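Local coordinates for protein acyl-coenzyme A oxidase (Caenorhabditis elegans, PDB 5K3H) that catalyses the FAD-dependent desaturation of acyl-CoA chains to (2E)-enoyl-CoA, with oxygen reduced to hydrogen peroxide, the first step of peroxisomal beta-oxidation, at residues 469-474 against 496-500; 491-495 against 571-575. All blocks are in the same frame, centred on the assembly; numbering follows the deposited sequence.

Contact 1: residues 469-474 against 496-500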
loop_
_atom_site.group_PDB
_atom_site.type_symbol
_atom_site.label_atom_id
_atom_site.label_comp_id
_atom_site.label_asym_id
_atom_site.label_seq_id
_atom_site.Cartn_x
_atom_site.Cartn_y
_atom_site.Cartn_z
ATOM N N TYR B 469 -18.619 -27.611 -11.236
ATOM C CA TYR B 469 -17.655 -27.512 -12.321
ATOM C C TYR B 469 -16.432 -28.378 -12.051
ATOM O O TYR B 469 -15.666 -28.658 -12.982
ATOM C CB TYR B 469 -17.256 -26.047 -12.532
ATOM C CG TYR B 469 -16.265 -25.499 -11.527
ATOM C CD1 TYR B 469 -16.680 -25.055 -10.285
ATOM C CD2 TYR B 469 -14.907 -25.402 -11.843
ATOM C CE1 TYR B 469 -15.766 -24.557 -9.366
ATOM C CE2 TYR B 469 -13.991 -24.903 -10.938
ATOM C CZ TYR B 469 -14.422 -24.485 -9.702
ATOM O OH TYR B 469 -13.527 -23.974 -8.789
ATOM N N LEU B 470 -16.191 -28.743 -10.781
ATOM C CA LEU B 470 -15.055 -29.603 -10.468
ATOM C C LEU B 470 -15.259 -31.011 -11.012
ATOM O O LEU B 470 -14.277 -31.729 -11.255
ATOM C CB LEU B 470 -14.789 -29.642 -8.957
ATOM C CG LEU B 470 -14.190 -28.379 -8.334
ATOM C CD1 LEU B 470 -13.901 -28.626 -6.867
ATOM C CD2 LEU B 470 -12.928 -27.929 -9.105
ATOM N N GLY B 471 -16.511 -31.438 -11.180
ATOM C CA GLY B 471 -16.794 -32.738 -11.746
ATOM C C GLY B 471 -17.081 -32.764 -13.238
ATOM O O GLY B 471 -17.334 -33.840 -13.785
ATOM N N ALA B 472 -17.049 -31.615 -13.913
ATOM C CA ALA B 472 -17.363 -31.522 -15.331
ATOM C C ALA B 472 -16.144 -31.817 -16.199
ATOM O O ALA B 472 -14.998 -31.694 -15.768
ATOM C CB ALA B 472 -17.922 -30.137 -15.662
ATOM N N ARG B 473 -16.416 -32.164 -17.460
ATOM C CA ARG B 473 -15.382 -32.576 -18.403
ATOM C C ARG B 473 -14.914 -31.397 -19.236
ATOM O O ARG B 473 -15.713 -30.582 -19.700
ATOM C CB ARG B 473 -15.893 -33.669 -19.337
ATOM C CG ARG B 473 -16.457 -34.896 -18.658
ATOM C CD ARG B 473 -16.782 -35.930 -19.729
ATOM N NE ARG B 473 -18.160 -36.390 -19.675
ATOM C CZ ARG B 473 -18.590 -37.296 -18.803
ATOM N NH1 ARG B 473 -19.863 -37.677 -18.820
ATOM N NH2 ARG B 473 -17.747 -37.820 -17.913
ATOM N N SER B 474 -13.618 -31.312 -19.437
ATOM C CA SER B 474 -13.087 -30.201 -20.197
ATOM C C SER B 474 -12.989 -30.580 -21.663
ATOM O O SER B 474 -12.766 -31.743 -22.005
ATOM C CB SER B 474 -11.716 -29.799 -19.667
ATOM O OG SER B 474 -11.850 -29.046 -18.483
ATOM N N GLN B 496 -13.167 -21.873 -15.577
ATOM C CA GLN B 496 -13.570 -23.102 -14.906
ATOM C C GLN B 496 -12.495 -24.170 -15.056
ATOM O O GLN B 496 -12.134 -24.846 -14.085
ATOM C CB GLN B 496 -14.920 -23.574 -15.456
ATOM C CG GLN B 496 -16.080 -22.765 -14.921
ATOM C CD GLN B 496 -17.443 -23.140 -15.521
ATOM O OE1 GLN B 496 -17.518 -23.785 -16.562
ATOM N NE2 GLN B 496 -18.526 -22.687 -14.877
ATOM N N HIS B 497 -11.922 -24.285 -16.255
ATOM C CA HIS B 497 -10.876 -25.271 -16.488
ATOM C C HIS B 497 -9.658 -25.025 -15.602
ATOM O O HIS B 497 -9.169 -25.954 -14.948
ATOM C CB HIS B 497 -10.470 -25.281 -17.961
ATOM C CG HIS B 497 -9.334 -26.209 -18.244
ATOM N ND1 HIS B 497 -9.506 -27.566 -18.436
ATOM C CD2 HIS B 497 -7.997 -25.988 -18.291
ATOM C CE1 HIS B 497 -8.328 -28.130 -18.632
ATOM N NE2 HIS B 497 -7.398 -27.196 -18.545
ATOM N N ILE B 498 -9.132 -23.794 -15.566
ATOM C CA ILE B 498 -7.888 -23.609 -14.822
ATOM C C ILE B 498 -8.138 -23.743 -13.321
ATOM O O ILE B 498 -7.302 -24.307 -12.609
ATOM C CB ILE B 498 -7.159 -22.290 -15.180
ATOM C CG1 ILE B 498 -7.780 -21.084 -14.521
ATOM C CG2 ILE B 498 -7.057 -22.046 -16.697
ATOM C CD1 ILE B 498 -7.277 -19.795 -15.157
ATOM N N ALA B 499 -9.300 -23.285 -12.818
ATOM C CA ALA B 499 -9.597 -23.454 -11.396
ATOM C C ALA B 499 -9.739 -24.931 -11.019
ATOM O O ALA B 499 -9.241 -25.359 -9.968
ATOM C CB ALA B 499 -10.859 -22.674 -11.014
ATOM N N LYS B 500 -10.429 -25.725 -11.845
ATOM C CA LYS B 500 -10.470 -27.166 -11.606
ATOM C C LYS B 500 -9.072 -27.779 -11.672
ATOM O O LYS B 500 -8.682 -28.563 -10.794
ATOM C CB LYS B 500 -11.382 -27.856 -12.616
ATOM C CG LYS B 500 -11.325 -29.394 -12.537
ATOM C CD LYS B 500 -12.196 -30.044 -13.607
ATOM C CE LYS B 500 -11.618 -29.756 -15.006
ATOM N NZ LYS B 500 -12.487 -30.237 -16.121
HETATM O O HOH W 1 -12.068 -32.772 -17.659
#
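Tyr469 leads its segment onto the helix by laying the CD2-CE2 edge of its ring along the backbone of 496-500: CD2 comes within 3.6 Å of Gln496 O, and Lys500 N also lies near the ring plane. A first torsion of 78° sets the ring between the residue's own backbone N and carbonyl carbon, and from there its OH end comes within 3.7 Å of Ala499 CB. A small residue suits that place, since it lets a broad ring lie close to the helix. The phenol oxygen is hydrogen-bonded beyond the contact, to ND1 of His538. Leu470, the next residue, adds the apolar part: its CD2 rests against CA and CB of Lys500, while the lysine methylenes run past the leucine in the opposite direction, CD passing 3.6 Å from Leu470 O.

A bend at chi3 (67°) turns the otherwise extended lysine chain toward the loop, where its ammonium group is gripped by a backbone carbonyl, a hydroxyl and a water. NZ donates to Ala472 O over 2.9 Å, approaching tilted 31° from the carbonyl plane, and to Ser474 OG over 2.7 Å. A water accepts from both Lys500 NZ and Ser474 N, closing the ring of polar links. The Ser474 hydroxyl, already an acceptor, also meets the imidazole edge, in the ring plane, hydrogen-bonded to His497 ND1 at 2.8 Å. NE2 is hydrogen-bonded to Asp585, which leaves the imidazole held at both nitrogens, and Phe587 stacks on the ring.

The loop between helices 437-456 and 489-515 is thereby fastened to helix 489-515 about two turns in from its start, beside helix 520-553, whose Leu541 touches Tyr469 and Gln496 and whose Leu537 touches Ala499.

Contact 2: residues 491-495 against 571-575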
loop_
_atom_site.group_PDB
_atom_site.type_symbol
_atom_site.label_atom_id
_atom_site.label_comp_id
_atom_site.label_asym_id
_atom_site.label_seq_id
_atom_site.Cartn_x
_atom_site.Cartn_y
_atom_site.Cartn_z
ATOM N N TYR B 491 -14.793 -17.672 -22.174
ATOM C CA TYR B 491 -13.945 -17.216 -21.067
ATOM C C TYR B 491 -14.341 -17.886 -19.753
ATOM O O TYR B 491 -13.480 -18.263 -18.953
ATOM C CB TYR B 491 -14.022 -15.690 -20.920
ATOM C CG TYR B 491 -13.301 -14.922 -21.996
ATOM C CD1 TYR B 491 -13.928 -14.633 -23.199
ATOM C CD2 TYR B 491 -11.993 -14.491 -21.812
ATOM C CE1 TYR B 491 -13.259 -13.937 -24.222
ATOM C CE2 TYR B 491 -11.309 -13.790 -22.813
ATOM C CZ TYR B 491 -11.948 -13.507 -24.024
ATOM O OH TYR B 491 -11.286 -12.801 -25.020
ATOM N N ILE B 492 -15.639 -17.977 -19.483
ATOM C CA ILE B 492 -16.093 -18.640 -18.266
ATOM C C ILE B 492 -15.628 -20.094 -18.255
ATOM O O ILE B 492 -15.053 -20.574 -17.269
ATOM C CB ILE B 492 -17.619 -18.499 -18.126
ATOM C CG1 ILE B 492 -17.969 -17.020 -17.870
ATOM C CG2 ILE B 492 -18.123 -19.310 -16.969
ATOM C CD1 ILE B 492 -19.457 -16.714 -17.729
ATOM N N LYS B 493 -15.802 -20.803 -19.378
ATOM C CA LYS B 493 -15.341 -22.194 -19.431
ATOM C C LYS B 493 -13.834 -22.309 -19.264
ATOM O O LYS B 493 -13.348 -23.319 -18.749
ATOM C CB LYS B 493 -15.756 -22.870 -20.742
ATOM C CG LYS B 493 -17.240 -23.100 -20.864
ATOM C CD LYS B 493 -17.510 -24.125 -21.943
ATOM C CE LYS B 493 -16.954 -23.674 -23.289
ATOM N NZ LYS B 493 -16.608 -24.821 -24.198
ATOM N N THR B 494 -13.081 -21.301 -19.709
ATOM C CA THR B 494 -11.627 -21.318 -19.554
ATOM C C THR B 494 -11.223 -21.092 -18.094
ATOM O O THR B 494 -10.325 -21.776 -17.588
ATOM C CB THR B 494 -11.015 -20.274 -20.492
ATOM O OG1 THR B 494 -11.368 -20.613 -21.837
ATOM C CG2 THR B 494 -9.504 -20.220 -20.392
ATOM N N PHE B 495 -11.883 -20.154 -17.396
ATOM C CA PHE B 495 -11.649 -19.992 -15.955
ATOM C C PHE B 495 -12.064 -21.242 -15.177
ATOM O O PHE B 495 -11.417 -21.622 -14.192
ATOM C CB PHE B 495 -12.417 -18.784 -15.406
ATOM C CG PHE B 495 -11.867 -17.454 -15.835
ATOM C CD1 PHE B 495 -10.603 -17.063 -15.451
ATOM C CD2 PHE B 495 -12.629 -16.590 -16.591
ATOM C CE1 PHE B 495 -10.100 -15.859 -15.812
ATOM C CE2 PHE B 495 -12.128 -15.363 -16.982
ATOM C CZ PHE B 495 -10.867 -14.991 -16.588
ATOM N N VAL B 571 -12.907 -9.914 -18.187
ATOM C CA VAL B 571 -12.504 -11.299 -18.430
ATOM C C VAL B 571 -11.160 -11.359 -19.155
ATOM O O VAL B 571 -10.342 -12.242 -18.877
ATOM C CB VAL B 571 -13.607 -12.068 -19.187
ATOM C CG1 VAL B 571 -14.856 -12.200 -18.329
ATOM C CG2 VAL B 571 -13.943 -11.373 -20.518
ATOM N N ASN B 572 -10.859 -10.388 -20.024
ATOM C CA ASN B 572 -9.553 -10.400 -20.689
ATOM C C ASN B 572 -8.420 -9.991 -19.754
ATOM O O ASN B 572 -7.331 -10.577 -19.805
ATOM C CB ASN B 572 -9.567 -9.510 -21.927
ATOM C CG ASN B 572 -10.246 -10.177 -23.088
ATOM O OD1 ASN B 572 -9.691 -11.110 -23.680
ATOM N ND2 ASN B 572 -11.433 -9.688 -23.457
ATOM N N TYR B 573 -8.637 -8.968 -18.918
ATOM C CA TYR B 573 -7.615 -8.583 -17.950
ATOM C C TYR B 573 -7.359 -9.700 -16.945
ATOM O O TYR B 573 -6.207 -10.048 -16.658
ATOM C CB TYR B 573 -8.045 -7.318 -17.229
ATOM C CG TYR B 573 -6.997 -6.777 -16.303
ATOM C CD1 TYR B 573 -6.008 -5.918 -16.780
ATOM C CD2 TYR B 573 -6.967 -7.134 -14.966
ATOM C CE1 TYR B 573 -5.039 -5.409 -15.944
ATOM C CE2 TYR B 573 -5.995 -6.627 -14.125
ATOM C CZ TYR B 573 -5.044 -5.764 -14.625
ATOM O OH TYR B 573 -4.075 -5.252 -13.804
ATOM N N GLU B 574 -8.431 -10.263 -16.379
ATOM C CA GLU B 574 -8.270 -11.314 -15.385
ATOM C C GLU B 574 -7.666 -12.568 -16.004
ATOM O O GLU B 574 -6.864 -13.254 -15.363
ATOM C CB GLU B 574 -9.617 -11.615 -14.728
ATOM C CG GLU B 574 -10.249 -10.417 -13.999
ATOM C CD GLU B 574 -9.390 -9.897 -12.840
ATOM O OE1 GLU B 574 -8.825 -10.740 -12.097
ATOM O OE2 GLU B 574 -9.285 -8.650 -12.655
ATOM N N LEU B 575 -8.031 -12.895 -17.248
ATOM C CA LEU B 575 -7.434 -14.071 -17.885
ATOM C C LEU B 575 -5.951 -13.861 -18.174
ATOM O O LEU B 575 -5.137 -14.763 -17.940
ATOM C CB LEU B 575 -8.182 -14.446 -19.165
ATOM C CG LEU B 575 -7.659 -15.679 -19.938
ATOM C CD1 LEU B 575 -7.552 -16.955 -19.047
ATOM C CD2 LEU B 575 -8.520 -15.932 -21.207
#
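Val571 places its CG2 methyl over one face of the Tyr491 ring, a CH-pi contact 4.0 Å from the ring centroid and displaced toward the rim. The branch at CB is what puts a methyl there, while the backbone oxygen Val571 O lies at the edge of the Phe495 ring, 3.6 Å from CZ. Asn572 supplies the polar link of this buried interface: Tyr491 OH donates to Asn572 OD1 over 2.7 Å, with the C=O...donor angle 117° and the amide turned almost upright against the ring. ND2 of the amide is hydrogen-bonded to His568 O, which helps to fix its rotation. With an alanine in place of Tyr491, Asn572 OD1 would probably lose its hydroxyl donor, and a gap would be likely to open beside Val571 and Leu575.

Glu574 offers only CB to Phe495; its carboxylate leads away to Arg540 and Arg350. In Leu575, CG lies opposite the backbone N (chi1 -180°), which carries both methyls toward 491-495, and the branched end serves two partners: CD2 packs 3.8 Å from Tyr491 CD2, CD1 meets the methyl of Thr494. Its CB lies against Phe495 CZ. Segments 491-495 and 571-575 run nearly parallel, crossing at 24° with axes 11.0 Å apart, a separation filled by Tyr491, Phe495, Val571 and Leu575: aromatic and aliphatic helix packing in the helical C-terminal part of the acyl-CoA oxidase fold.

Overall arrangement
Contacts 1 and 2 lie 13 Å apart between centres and share helix 489-515, whose residues 491-495 serve contact 2 and 496-500, immediately following, serve contact 1. Along the chain the order is 469-474, 491-495, 496-500, 571-575, so the two contacts cross. Successive turns of one helix thus face different partners: the preceding loop in contact 1, partly buried, and helix 557-577 in contact 2, fully buried. Helix 520-553 borders both, through Leu541. Tyr581, an ATP-binding residue, is about 8 Å from the side chains of both His497 and Leu575, which places this packing near the ATP site shared between subunits, though none of the contact residues is a known ligand of the nucleotide.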